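Local coordinates for integral membrane indolylacetylinositol arabinosyltransferase EmbB (Mycolicibacterium smegmatis MC2 155, PDB 7BVC), which probably polymerises arabinose into the arabinan of arabinogalactan, acting as a membrane-embedded arabinosyltransferase in cell wall biogenesis, at residues T80-C85 and R147-S152; L341-I346 and E391-T396; L738-S743 and V1032-L1037; T879-D884 and A934-L939. One frame throughout, in Å; residues are numbered along the deposited sequence.

How the interactions relate
The four contacts sample three sequence-defined regions of one long chain. Interaction 1 belongs to the concanavalin-like region and interaction 2 to the membrane-embedded GT-C region, their centres 59 Å apart. Interactions 3 and 4 share the C-terminal region, and 879-884 with 934-939 is nested inside the loop that 738-743 and 1032-1037 close; their nearest atoms are about 15 Å apart. Interaction 2 lies nearest the small-molecule sites, with the side chain of Gln393 about 10 Å from ethambutol and that of Ile346 about 10 Å from 4'-phosphopantetheine. Interaction 4 carries two calcium ligands. None of the four touches another.

Interaction 1: residues T80-C85 and R147-S152; sequences TATVPC and RIEITS
Ala81 and Ile150 open the close-packed half of this antiparallel pairing. The amide of Ile150 donates to Ala81 O at 2.9 Å, arriving in the carbonyl plane, and Val83 N reaches Ile148 O at the same 2.9 Å in similar fashion. The return bond from Ile148 N to Val83 O is weak and bent, with only 119° at the hydrogen. On the buried face the side chains of Ala81, Val83, Ile148 and Ile150 gather: Ile150 CD1 approaches Ala81 CB at 4.3 Å, and Phe99 of the strand 97-100 covers Ala81, Val83 and Ile150 together. At the end of the pair Cys85 SG stands beside its own backbone N and opposite its carbonyl carbon (chi1 -65°), a turn that carries it to 3.7 Å from Ile148 CG1. The same sulfur is tied to Cys145 by a disulfide.

The opposite face is looser and partly open to solvent. Thr82 and Glu149 run side by side, pointing the same way, and meet merely through Thr82 CG2 and Glu149 CG at 4.1 Å. Arg147 turns the edge of its guanidinium to the Glu149 carboxylate, a salt bridge within one strand whose modelled length is too short to trust. The chemistry thus separates: backbone bonds join the strands, apolar side chains gather on the buried face with a disulfide at the end of the pair, and charged and hydroxyl groups occupy the outer face.

Interaction 2: residues L341-I346 and E391-T396; sequences LICALI and EGQIAT
Ile346 and Cys343, one helical turn apart, meet Thr396 of the neighbouring helix. The methyl CG2 of Thr396 touches Ile346 CG2 at 3.9 Å, the side chains crossing at about a right angle. The threonine hydroxyl lies beside the backbone N (chi1 -59°), which puts the methyl anti to that nitrogen and across to Ile346. Cys343 CB lies near the less certain hydroxyl OG1 of Thr396, and SG packs on the aliphatic part of Gln393, 3.9 Å from CG.

A second shell sets these groups. Gly392 lies one turn before Thr396, and its carbonyl oxygen may accept a bond from the threonine hydroxyl, although Thr396 OG1 is less surely placed. Having no side chain, Gly392 turns bare backbone to Cys343, whose CB comes 4.4 Å from Gly392 O. Gln393 is bent at chi2 (76°), which folds its end back to the cysteine, and loop residue Tyr319 packs beside it.

The short helix segments themselves run 9.4 Å apart in roughly the same direction, 30° between them. This modest packing of mixed character, with glycine, cysteine and threonine at the close approach, joins helices 342-355 and 391-411, the first in a predicted transmembrane span, within the membrane region of a GT-C glycosyltransferase.

Interaction 3: residues L738-S743 and V1032-L1037; sequences LVEPDS and VMSTYL
Leu738 and Tyr1036 pair through two main-chain bonds, Leu738 N to Tyr1036 O and Tyr1036 N to Leu738 O, both 2.9 Å long. A third, from Glu740 N to Ser1034 O, extends the pairing by two residues. Weaker CA-H...O contacts fill the intervals, as where Thr1035 CA comes 3.2 Å from Leu738 O.

Polar side chains add one further bond. Glu740 stays extended beyond CG, long enough to bring its carboxylate to the phenol of Tyr1036. The hydroxyl OH donates to Glu740 OE2 at 2.6 Å; this oxygen sits at the ring edge, near the ring plane, yet is itself approached from above the carboxylate plane, 50° out of it. The carboxylate and ring planes stand 57° apart. The other oxygen, OE1, lies near Ser1034 CB. Asn915 and Arg917 of the strand 914-918 adjoin the tyrosine.

Apolar contacts occupy the other face. Val739 CG2 meets both Thr1035 CG2 and, 3.7 Å away, Met1033 CE, which a bend at chi3 (68°) brings against it; Leu1048 and Tyr961 close round this cluster.

Together these contacts make the antiparallel junction of strands 737-739 and 1028-1037 inside a mixed sheet of the EmbC C-terminal region, where chain segments nearly three hundred residues apart become neighbours.

Interaction 4: residues T879-D884 and A934-L939; sequences TGQTVD and AEDLSL. With CA (calcium ion), chain K.
The amide of Gln881 and the carboxylate of Asp936 are turned against each other, their planes 71° apart. Asp936 OD1 approaches the aliphatic CG of Gln881, while OD2 binds the calcium ion at 2.7 Å. Above the plane of the Gln881 amide comes Leu937 N, donating to OE1 at 2.8 Å from 47° out of that plane. Beside the same amide lies Ser938 CB, 3.5 Å from Gln881 NE2. A bend at chi2 (-47°) folds the glutamine over the chain that leads to the metal. By gripping Leu937 N, between the ligands Asp936 and Ser938, Gln881 probably steadies this ligand-bearing chain as a second-shell residue. Ser938 O at 2.5 Å and the carbonyl of Asp943 also bind the ion.

Before the metal, Thr882 and Glu935 form an antiparallel hydrogen-bonded pair, Glu935 N reaching Thr882 O at 2.9 Å. Their side chains lie alongside each other, the Thr882 hydroxyl making a weak bond to Glu935 O. On the other face Val883 CG2 packs on Ala934 CB at 3.9 Å, against Ile945 and Val947 of a second sheet. Two facing antiparallel sheets with calcium bound where one strand ends are consistent with a beta-sandwich of the galactose-binding-domain clan.

Interaction 1: residues T80-C85 and R147-S152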
loop_
_atom_site.group_PDB
_atom_site.type_symbol
_atom_site.label_atom_id
_atom_site.label_comp_id
_atom_site.label_asym_id
_atom_site.label_seq_id
_atom_site.Cartn_x
_atom_site.Cartn_y
_atom_site.Cartn_z
ATOM N N THR B 80 -17.283 34.460 -26.378
ATOM C CA THR B 80 -17.073 35.754 -27.016
ATOM C C THR B 80 -17.829 36.809 -26.228
ATOM O O THR B 80 -19.053 36.720 -26.082
ATOM C CB THR B 80 -17.542 35.744 -28.475
ATOM O OG1 THR B 80 -18.966 35.894 -28.517
ATOM C CG2 THR B 80 -17.154 34.443 -29.156
ATOM N N ALA B 81 -17.107 37.808 -25.728
ATOM C CA ALA B 81 -17.698 38.891 -24.958
ATOM C C ALA B 81 -17.238 40.222 -25.529
ATOM O O ALA B 81 -16.037 40.427 -25.737
ATOM C CB ALA B 81 -17.318 38.791 -23.480
ATOM N N THR B 82 -18.189 41.122 -25.778
ATOM C CA THR B 82 -17.902 42.463 -26.279
ATOM C C THR B 82 -18.512 43.469 -25.316
ATOM O O THR B 82 -19.735 43.640 -25.281
ATOM C CB THR B 82 -18.456 42.669 -27.689
ATOM O OG1 THR B 82 -19.849 42.992 -27.613
ATOM C CG2 THR B 82 -18.277 41.414 -28.527
ATOM N N VAL B 83 -17.665 44.135 -24.546
ATOM C CA VAL B 83 -18.071 45.100 -23.528
ATOM C C VAL B 83 -17.694 46.492 -24.024
ATOM O O VAL B 83 -16.513 46.748 -24.275
ATOM C CB VAL B 83 -17.403 44.800 -22.179
ATOM C CG1 VAL B 83 -17.846 45.805 -21.134
ATOM C CG2 VAL B 83 -17.714 43.377 -21.742
ATOM N N PRO B 84 -18.645 47.407 -24.201
ATOM C CA PRO B 84 -18.285 48.765 -24.622
ATOM C C PRO B 84 -17.455 49.481 -23.566
ATOM O O PRO B 84 -17.507 49.164 -22.375
ATOM C CB PRO B 84 -19.644 49.446 -24.826
ATOM C CG PRO B 84 -20.618 48.607 -24.059
ATOM C CD PRO B 84 -20.101 47.212 -24.136
ATOM N N CYS B 85 -16.679 50.470 -24.017
ATOM C CA CYS B 85 -15.853 51.260 -23.116
ATOM C C CYS B 85 -16.622 52.412 -22.479
ATOM O O CYS B 85 -16.016 53.236 -21.792
ATOM C CB CYS B 85 -14.615 51.778 -23.861
ATOM S SG CYS B 85 -13.516 50.439 -24.403
ATOM N N ARG B 147 -14.626 49.479 -27.865
ATOM C CA ARG B 147 -15.125 48.215 -27.347
ATOM C C ARG B 147 -13.992 47.500 -26.624
ATOM O O ARG B 147 -12.861 47.990 -26.559
ATOM C CB ARG B 147 -15.683 47.332 -28.470
ATOM C CG ARG B 147 -16.973 47.818 -29.101
ATOM C CD ARG B 147 -17.293 47.021 -30.350
ATOM N NE ARG B 147 -16.703 47.624 -31.539
ATOM C CZ ARG B 147 -15.827 47.015 -32.330
ATOM N NH1 ARG B 147 -15.339 47.642 -33.391
ATOM N NH2 ARG B 147 -15.438 45.776 -32.062
ATOM N N ILE B 148 -14.315 46.334 -26.070
ATOM C CA ILE B 148 -13.348 45.395 -25.510
ATOM C C ILE B 148 -13.850 43.999 -25.846
ATOM O O ILE B 148 -14.965 43.632 -25.458
ATOM C CB ILE B 148 -13.183 45.547 -23.988
ATOM C CG1 ILE B 148 -12.640 46.930 -23.626
ATOM C CG2 ILE B 148 -12.265 44.469 -23.447
ATOM C CD1 ILE B 148 -12.660 47.226 -22.148
ATOM N N GLU B 149 -13.039 43.222 -26.557
ATOM C CA GLU B 149 -13.461 41.931 -27.093
ATOM C C GLU B 149 -12.565 40.834 -26.535
ATOM O O GLU B 149 -11.359 40.833 -26.780
ATOM C CB GLU B 149 -13.434 41.948 -28.620
ATOM C CG GLU B 149 -14.513 42.840 -29.216
ATOM C CD GLU B 149 -14.427 42.948 -30.720
ATOM O OE1 GLU B 149 -13.399 42.528 -31.290
ATOM O OE2 GLU B 149 -15.391 43.453 -31.334
ATOM N N ILE B 150 -13.166 39.879 -25.831
ATOM C CA ILE B 150 -12.438 39.026 -24.893
ATOM C C ILE B 150 -12.441 37.575 -25.360
ATOM O O ILE B 150 -12.635 36.655 -24.558
ATOM C CB ILE B 150 -13.014 39.169 -23.473
ATOM C CG1 ILE B 150 -13.369 40.629 -23.203
ATOM C CG2 ILE B 150 -11.997 38.732 -22.434
ATOM C CD1 ILE B 150 -13.984 40.867 -21.849
ATOM N N THR B 151 -12.261 37.367 -26.665
ATOM C CA THR B 151 -12.489 36.062 -27.283
ATOM C C THR B 151 -11.658 34.969 -26.615
ATOM O O THR B 151 -10.520 35.200 -26.200
ATOM C CB THR B 151 -12.158 36.134 -28.780
ATOM O OG1 THR B 151 -12.939 37.168 -29.391
ATOM C CG2 THR B 151 -12.471 34.820 -29.468
ATOM N N SER B 152 -12.246 33.778 -26.501
ATOM C CA SER B 152 -11.560 32.634 -25.904
ATOM C C SER B 152 -12.060 31.358 -26.560
ATOM O O SER B 152 -13.236 31.010 -26.418
ATOM C CB SER B 152 -11.788 32.589 -24.393
ATOM O OG SER B 152 -11.151 31.462 -23.815
#

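Interaction 2: residues L341-I346 and E391-T396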
loop_
_atom_site.group_PDB
_atom_site.type_symbol
_atom_site.label_atom_id
_atom_site.label_comp_id
_atom_site.label_asym_id
_atom_site.label_seq_id
_atom_site.Cartn_x
_atom_site.Cartn_y
_atom_site.Cartn_z
ATOM N N LEU B 341 -30.803 -12.057 -7.770
ATOM C CA LEU B 341 -31.376 -13.283 -7.232
ATOM C C LEU B 341 -31.727 -14.264 -8.342
ATOM O O LEU B 341 -31.509 -15.476 -8.200
ATOM C CB LEU B 341 -32.620 -12.956 -6.404
ATOM C CG LEU B 341 -33.429 -14.125 -5.849
ATOM C CD1 LEU B 341 -32.710 -14.762 -4.677
ATOM C CD2 LEU B 341 -34.815 -13.661 -5.441
ATOM N N ILE B 342 -32.257 -13.750 -9.455
ATOM C CA ILE B 342 -32.545 -14.609 -10.599
ATOM C C ILE B 342 -31.261 -15.236 -11.126
ATOM O O ILE B 342 -31.219 -16.430 -11.453
ATOM C CB ILE B 342 -33.283 -13.811 -11.690
ATOM C CG1 ILE B 342 -34.557 -13.192 -11.115
ATOM C CG2 ILE B 342 -33.609 -14.702 -12.873
ATOM C CD1 ILE B 342 -35.302 -12.313 -12.088
ATOM N N CYS B 343 -30.186 -14.447 -11.191
ATOM C CA CYS B 343 -28.907 -14.980 -11.642
ATOM C C CYS B 343 -28.357 -16.022 -10.677
ATOM O O CYS B 343 -27.774 -17.014 -11.118
ATOM C CB CYS B 343 -27.899 -13.847 -11.830
ATOM S SG CYS B 343 -28.121 -12.906 -13.356
ATOM N N ALA B 344 -28.535 -15.824 -9.370
ATOM C CA ALA B 344 -28.070 -16.820 -8.409
ATOM C C ALA B 344 -28.818 -18.136 -8.577
ATOM O O ALA B 344 -28.210 -19.215 -8.559
ATOM C CB ALA B 344 -28.229 -16.290 -6.986
ATOM N N LEU B 345 -30.140 -18.064 -8.747
ATOM C CA LEU B 345 -30.915 -19.280 -8.973
ATOM C C LEU B 345 -30.491 -19.974 -10.264
ATOM O O LEU B 345 -30.390 -21.207 -10.312
ATOM C CB LEU B 345 -32.407 -18.958 -9.002
ATOM C CG LEU B 345 -33.003 -18.413 -7.702
ATOM C CD1 LEU B 345 -34.494 -18.171 -7.854
ATOM C CD2 LEU B 345 -32.729 -19.364 -6.552
ATOM N N ILE B 346 -30.220 -19.198 -11.316
ATOM C CA ILE B 346 -29.806 -19.791 -12.583
ATOM C C ILE B 346 -28.445 -20.466 -12.448
ATOM O O ILE B 346 -28.231 -21.570 -12.964
ATOM C CB ILE B 346 -29.803 -18.728 -13.696
ATOM C CG1 ILE B 346 -31.233 -18.384 -14.107
ATOM C CG2 ILE B 346 -29.014 -19.213 -14.899
ATOM C CD1 ILE B 346 -31.317 -17.321 -15.173
ATOM N N GLU B 391 -21.198 -8.388 -11.133
ATOM C CA GLU B 391 -20.320 -9.550 -11.100
ATOM C C GLU B 391 -21.084 -10.859 -11.218
ATOM O O GLU B 391 -20.608 -11.792 -11.876
ATOM C CB GLU B 391 -19.497 -9.556 -9.810
ATOM C CG GLU B 391 -18.780 -8.249 -9.522
ATOM C CD GLU B 391 -17.684 -7.949 -10.522
ATOM O OE1 GLU B 391 -17.129 -8.904 -11.102
ATOM O OE2 GLU B 391 -17.375 -6.756 -10.730
ATOM N N GLY B 392 -22.265 -10.946 -10.602
ATOM C CA GLY B 392 -23.072 -12.145 -10.742
ATOM C C GLY B 392 -23.541 -12.358 -12.168
ATOM O O GLY B 392 -23.611 -13.492 -12.644
ATOM N N GLN B 393 -23.855 -11.269 -12.873
ATOM C CA GLN B 393 -24.266 -11.387 -14.267
ATOM C C GLN B 393 -23.128 -11.913 -15.132
ATOM O O GLN B 393 -23.347 -12.761 -16.006
ATOM C CB GLN B 393 -24.752 -10.035 -14.785
ATOM C CG GLN B 393 -26.150 -9.658 -14.330
ATOM C CD GLN B 393 -26.187 -9.187 -12.890
ATOM O OE1 GLN B 393 -26.786 -9.828 -12.030
ATOM N NE2 GLN B 393 -25.545 -8.058 -12.622
ATOM N N ILE B 394 -21.906 -11.435 -14.898
ATOM C CA ILE B 394 -20.770 -11.907 -15.682
ATOM C C ILE B 394 -20.454 -13.359 -15.349
ATOM O O ILE B 394 -20.114 -14.152 -16.237
ATOM C CB ILE B 394 -19.551 -10.992 -15.465
ATOM C CG1 ILE B 394 -19.857 -9.581 -15.966
ATOM C CG2 ILE B 394 -18.338 -11.542 -16.188
ATOM C CD1 ILE B 394 -18.774 -8.581 -15.661
ATOM N N ALA B 395 -20.568 -13.737 -14.075
ATOM C CA ALA B 395 -20.368 -15.135 -13.706
ATOM C C ALA B 395 -21.403 -16.034 -14.375
ATOM O O ALA B 395 -21.068 -17.110 -14.886
ATOM C CB ALA B 395 -20.418 -15.294 -12.188
ATOM N N THR B 396 -22.664 -15.600 -14.400
ATOM C CA THR B 396 -23.701 -16.394 -15.047
ATOM C C THR B 396 -23.483 -16.482 -16.551
ATOM O O THR B 396 -23.717 -17.537 -17.148
ATOM C CB THR B 396 -25.077 -15.803 -14.743
ATOM O OG1 THR B 396 -25.282 -15.779 -13.327
ATOM C CG2 THR B 396 -26.172 -16.636 -15.386
#

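Interaction 3: residues L738-S743 and V1032-L1037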
loop_
_atom_site.group_PDB
_atom_site.type_symbol
_atom_site.label_atom_id
_atom_site.label_comp_id
_atom_site.label_asym_id
_atom_site.label_seq_id
_atom_site.Cartn_x
_atom_site.Cartn_y
_atom_site.Cartn_z
ATOM N N LEU B 738 -32.121 11.928 12.978
ATOM C CA LEU B 738 -32.747 13.138 13.489
ATOM C C LEU B 738 -31.791 14.306 13.308
ATOM O O LEU B 738 -30.605 14.199 13.634
ATOM C CB LEU B 738 -33.123 12.976 14.964
ATOM C CG LEU B 738 -33.975 11.752 15.301
ATOM C CD1 LEU B 738 -33.934 11.470 16.789
ATOM C CD2 LEU B 738 -35.405 11.947 14.832
ATOM N N VAL B 739 -32.309 15.419 12.794
ATOM C CA VAL B 739 -31.507 16.589 12.459
ATOM C C VAL B 739 -32.001 17.777 13.275
ATOM O O VAL B 739 -33.202 17.913 13.526
ATOM C CB VAL B 739 -31.564 16.890 10.944
ATOM C CG1 VAL B 739 -32.984 17.208 10.509
ATOM C CG2 VAL B 739 -30.627 18.027 10.585
ATOM N N GLU B 740 -31.062 18.621 13.712
ATOM C CA GLU B 740 -31.403 19.843 14.428
ATOM C C GLU B 740 -31.572 20.970 13.420
ATOM O O GLU B 740 -30.570 21.431 12.852
ATOM C CB GLU B 740 -30.318 20.202 15.433
ATOM C CG GLU B 740 -30.124 19.206 16.558
ATOM C CD GLU B 740 -29.037 19.639 17.524
ATOM O OE1 GLU B 740 -28.417 20.695 17.289
ATOM O OE2 GLU B 740 -28.783 18.913 18.506
ATOM N N PRO B 741 -32.793 21.439 13.156
ATOM C CA PRO B 741 -32.965 22.569 12.231
ATOM C C PRO B 741 -32.206 23.805 12.688
ATOM O O PRO B 741 -31.379 24.346 11.948
ATOM C CB PRO B 741 -34.479 22.802 12.241
ATOM C CG PRO B 741 -35.056 21.493 12.658
ATOM C CD PRO B 741 -34.085 20.936 13.650
ATOM N N ASP B 742 -32.478 24.256 13.909
ATOM C CA ASP B 742 -31.785 25.388 14.516
ATOM C C ASP B 742 -31.052 24.891 15.756
ATOM O O ASP B 742 -31.684 24.575 16.770
ATOM C CB ASP B 742 -32.764 26.506 14.868
ATOM C CG ASP B 742 -32.111 27.627 15.653
ATOM O OD1 ASP B 742 -31.274 28.349 15.075
ATOM O OD2 ASP B 742 -32.438 27.787 16.848
ATOM N N SER B 743 -29.728 24.825 15.678
ATOM C CA SER B 743 -28.917 24.328 16.789
ATOM C C SER B 743 -28.610 25.433 17.794
ATOM O O SER B 743 -27.463 25.665 18.167
ATOM C CB SER B 743 -27.632 23.706 16.257
ATOM O OG SER B 743 -26.801 24.686 15.663
ATOM N N VAL B 1032 -22.020 22.498 8.215
ATOM C CA VAL B 1032 -22.446 21.242 8.833
ATOM C C VAL B 1032 -23.662 21.481 9.726
ATOM O O VAL B 1032 -23.847 22.556 10.308
ATOM C CB VAL B 1032 -21.283 20.619 9.623
ATOM C CG1 VAL B 1032 -21.688 19.309 10.284
ATOM C CG2 VAL B 1032 -20.091 20.397 8.723
ATOM N N MET B 1033 -24.505 20.455 9.834
ATOM C CA MET B 1033 -25.639 20.452 10.744
ATOM C C MET B 1033 -25.470 19.338 11.770
ATOM O O MET B 1033 -24.689 18.403 11.581
ATOM C CB MET B 1033 -26.968 20.273 9.996
ATOM C CG MET B 1033 -27.207 21.276 8.886
ATOM S SD MET B 1033 -28.810 21.032 8.106
ATOM C CE MET B 1033 -29.904 21.508 9.438
ATOM N N SER B 1034 -26.212 19.450 12.869
ATOM C CA SER B 1034 -26.135 18.485 13.959
ATOM C C SER B 1034 -27.152 17.373 13.729
ATOM O O SER B 1034 -28.361 17.626 13.691
ATOM C CB SER B 1034 -26.375 19.165 15.303
ATOM O OG SER B 1034 -25.339 20.085 15.606
ATOM N N THR B 1035 -26.659 16.144 13.589
ATOM C CA THR B 1035 -27.485 14.984 13.287
ATOM C C THR B 1035 -27.122 13.838 14.218
ATOM O O THR B 1035 -25.954 13.671 14.584
ATOM C CB THR B 1035 -27.309 14.541 11.830
ATOM O OG1 THR B 1035 -25.914 14.496 11.513
ATOM C CG2 THR B 1035 -28.006 15.504 10.889
ATOM N N TYR B 1036 -28.126 13.049 14.593
ATOM C CA TYR B 1036 -27.938 11.900 15.468
ATOM C C TYR B 1036 -28.745 10.719 14.952
ATOM O O TYR B 1036 -29.889 10.877 14.517
ATOM C CB TYR B 1036 -28.358 12.209 16.911
ATOM C CG TYR B 1036 -27.937 13.569 17.412
ATOM C CD1 TYR B 1036 -26.643 13.800 17.855
ATOM C CD2 TYR B 1036 -28.838 14.622 17.448
ATOM C CE1 TYR B 1036 -26.260 15.044 18.316
ATOM C CE2 TYR B 1036 -28.463 15.865 17.905
ATOM C CZ TYR B 1036 -27.176 16.071 18.339
ATOM O OH TYR B 1036 -26.809 17.312 18.795
ATOM N N LEU B 1037 -28.147 9.533 15.012
ATOM C CA LEU B 1037 -28.847 8.307 14.652
ATOM C C LEU B 1037 -29.721 7.873 15.823
ATOM O O LEU B 1037 -29.221 7.673 16.934
ATOM C CB LEU B 1037 -27.852 7.212 14.279
ATOM C CG LEU B 1037 -28.458 5.886 13.823
ATOM C CD1 LEU B 1037 -29.339 6.096 12.607
ATOM C CD2 LEU B 1037 -27.363 4.880 13.524
#

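Interaction 4: residues T879-D884 and A934-L939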
loop_
_atom_site.group_PDB
_atom_site.type_symbol
_atom_site.label_atom_id
_atom_site.label_comp_id
_atom_site.label_asym_id
_atom_site.label_seq_id
_atom_site.Cartn_x
_atom_site.Cartn_y
_atom_site.Cartn_z
ATOM N N THR B 879 -8.878 7.389 26.044
ATOM C CA THR B 879 -8.645 8.133 27.272
ATOM C C THR B 879 -8.234 9.575 26.975
ATOM O O THR B 879 -8.018 9.973 25.827
ATOM C CB THR B 879 -7.582 7.446 28.126
ATOM O OG1 THR B 879 -6.346 7.395 27.405
ATOM C CG2 THR B 879 -8.018 6.032 28.481
ATOM N N GLY B 880 -8.133 10.356 28.038
ATOM C CA GLY B 880 -7.862 11.774 27.937
ATOM C C GLY B 880 -8.504 12.499 29.105
ATOM O O GLY B 880 -9.040 11.884 30.021
ATOM N N GLN B 881 -8.435 13.828 29.050
ATOM C CA GLN B 881 -9.017 14.649 30.101
ATOM C C GLN B 881 -10.537 14.496 30.108
ATOM O O GLN B 881 -11.146 14.028 29.143
ATOM C CB GLN B 881 -8.611 16.108 29.920
ATOM C CG GLN B 881 -7.126 16.294 29.661
ATOM C CD GLN B 881 -6.261 15.492 30.615
ATOM O OE1 GLN B 881 -6.445 15.543 31.830
ATOM N NE2 GLN B 881 -5.316 14.743 30.064
ATOM N N THR B 882 -11.160 14.896 31.215
ATOM C CA THR B 882 -12.534 14.494 31.485
ATOM C C THR B 882 -13.490 15.674 31.425
ATOM O O THR B 882 -13.176 16.771 31.895
ATOM C CB THR B 882 -12.655 13.820 32.856
ATOM O OG1 THR B 882 -12.310 14.755 33.884
ATOM C CG2 THR B 882 -11.726 12.622 32.939
ATOM N N VAL B 883 -14.655 15.433 30.830
ATOM C CA VAL B 883 -15.818 16.307 30.930
ATOM C C VAL B 883 -17.025 15.414 31.176
ATOM O O VAL B 883 -17.349 14.565 30.338
ATOM C CB VAL B 883 -16.028 17.163 29.669
ATOM C CG1 VAL B 883 -17.324 17.951 29.782
ATOM C CG2 VAL B 883 -14.855 18.102 29.464
ATOM N N ASP B 884 -17.684 15.599 32.318
ATOM C CA ASP B 884 -18.795 14.737 32.695
ATOM C C ASP B 884 -20.037 15.560 33.006
ATOM O O ASP B 884 -20.070 16.767 32.748
ATOM C CB ASP B 884 -18.417 13.863 33.892
ATOM C CG ASP B 884 -17.564 12.675 33.496
ATOM O OD1 ASP B 884 -17.418 12.425 32.283
ATOM O OD2 ASP B 884 -17.038 11.989 34.397
ATOM N N ALA B 934 -15.565 19.497 34.562
ATOM C CA ALA B 934 -14.465 19.332 33.625
ATOM C C ALA B 934 -13.145 19.376 34.377
ATOM O O ALA B 934 -13.007 20.089 35.375
ATOM C CB ALA B 934 -14.484 20.412 32.541
ATOM N N GLU B 935 -12.176 18.606 33.894
ATOM C CA GLU B 935 -10.890 18.501 34.571
ATOM C C GLU B 935 -9.820 18.096 33.569
ATOM O O GLU B 935 -9.997 17.129 32.817
ATOM C CB GLU B 935 -10.963 17.502 35.724
ATOM C CG GLU B 935 -9.725 17.468 36.594
ATOM C CD GLU B 935 -9.888 16.553 37.787
ATOM O OE1 GLU B 935 -10.954 15.912 37.903
ATOM O OE2 GLU B 935 -8.959 16.479 38.617
ATOM N N ASP B 936 -8.718 18.848 33.575
ATOM C CA ASP B 936 -7.556 18.632 32.720
ATOM C C ASP B 936 -6.324 18.591 33.613
ATOM O O ASP B 936 -5.926 19.618 34.173
ATOM C CB ASP B 936 -7.439 19.733 31.667
ATOM C CG ASP B 936 -6.056 19.810 31.048
ATOM O OD1 ASP B 936 -5.811 19.105 30.050
ATOM O OD2 ASP B 936 -5.217 20.585 31.553
ATOM N N LEU B 937 -5.722 17.410 33.750
ATOM C CA LEU B 937 -4.622 17.200 34.683
ATOM C C LEU B 937 -3.292 16.927 33.992
ATOM O O LEU B 937 -2.361 16.436 34.641
ATOM C CB LEU B 937 -4.952 16.053 35.637
ATOM C CG LEU B 937 -6.189 16.229 36.517
ATOM C CD1 LEU B 937 -6.352 15.028 37.431
ATOM C CD2 LEU B 937 -6.098 17.514 37.322
ATOM N N SER B 938 -3.177 17.221 32.702
ATOM C CA SER B 938 -1.937 17.020 31.962
ATOM C C SER B 938 -1.247 18.360 31.756
ATOM O O SER B 938 -1.891 19.339 31.364
ATOM C CB SER B 938 -2.210 16.350 30.615
ATOM O OG SER B 938 -1.001 15.968 29.984
ATOM N N LEU B 939 0.056 18.402 32.022
ATOM C CA LEU B 939 0.841 19.613 31.842
ATOM C C LEU B 939 1.458 19.718 30.454
ATOM O O LEU B 939 2.246 20.635 30.210
ATOM C CB LEU B 939 1.945 19.703 32.894
ATOM C CG LEU B 939 1.547 19.849 34.360
ATOM C CD1 LEU B 939 2.797 20.049 35.192
ATOM C CD2 LEU B 939 0.578 20.998 34.552
HETATM CA CA CA K . -3.036 21.182 30.076
#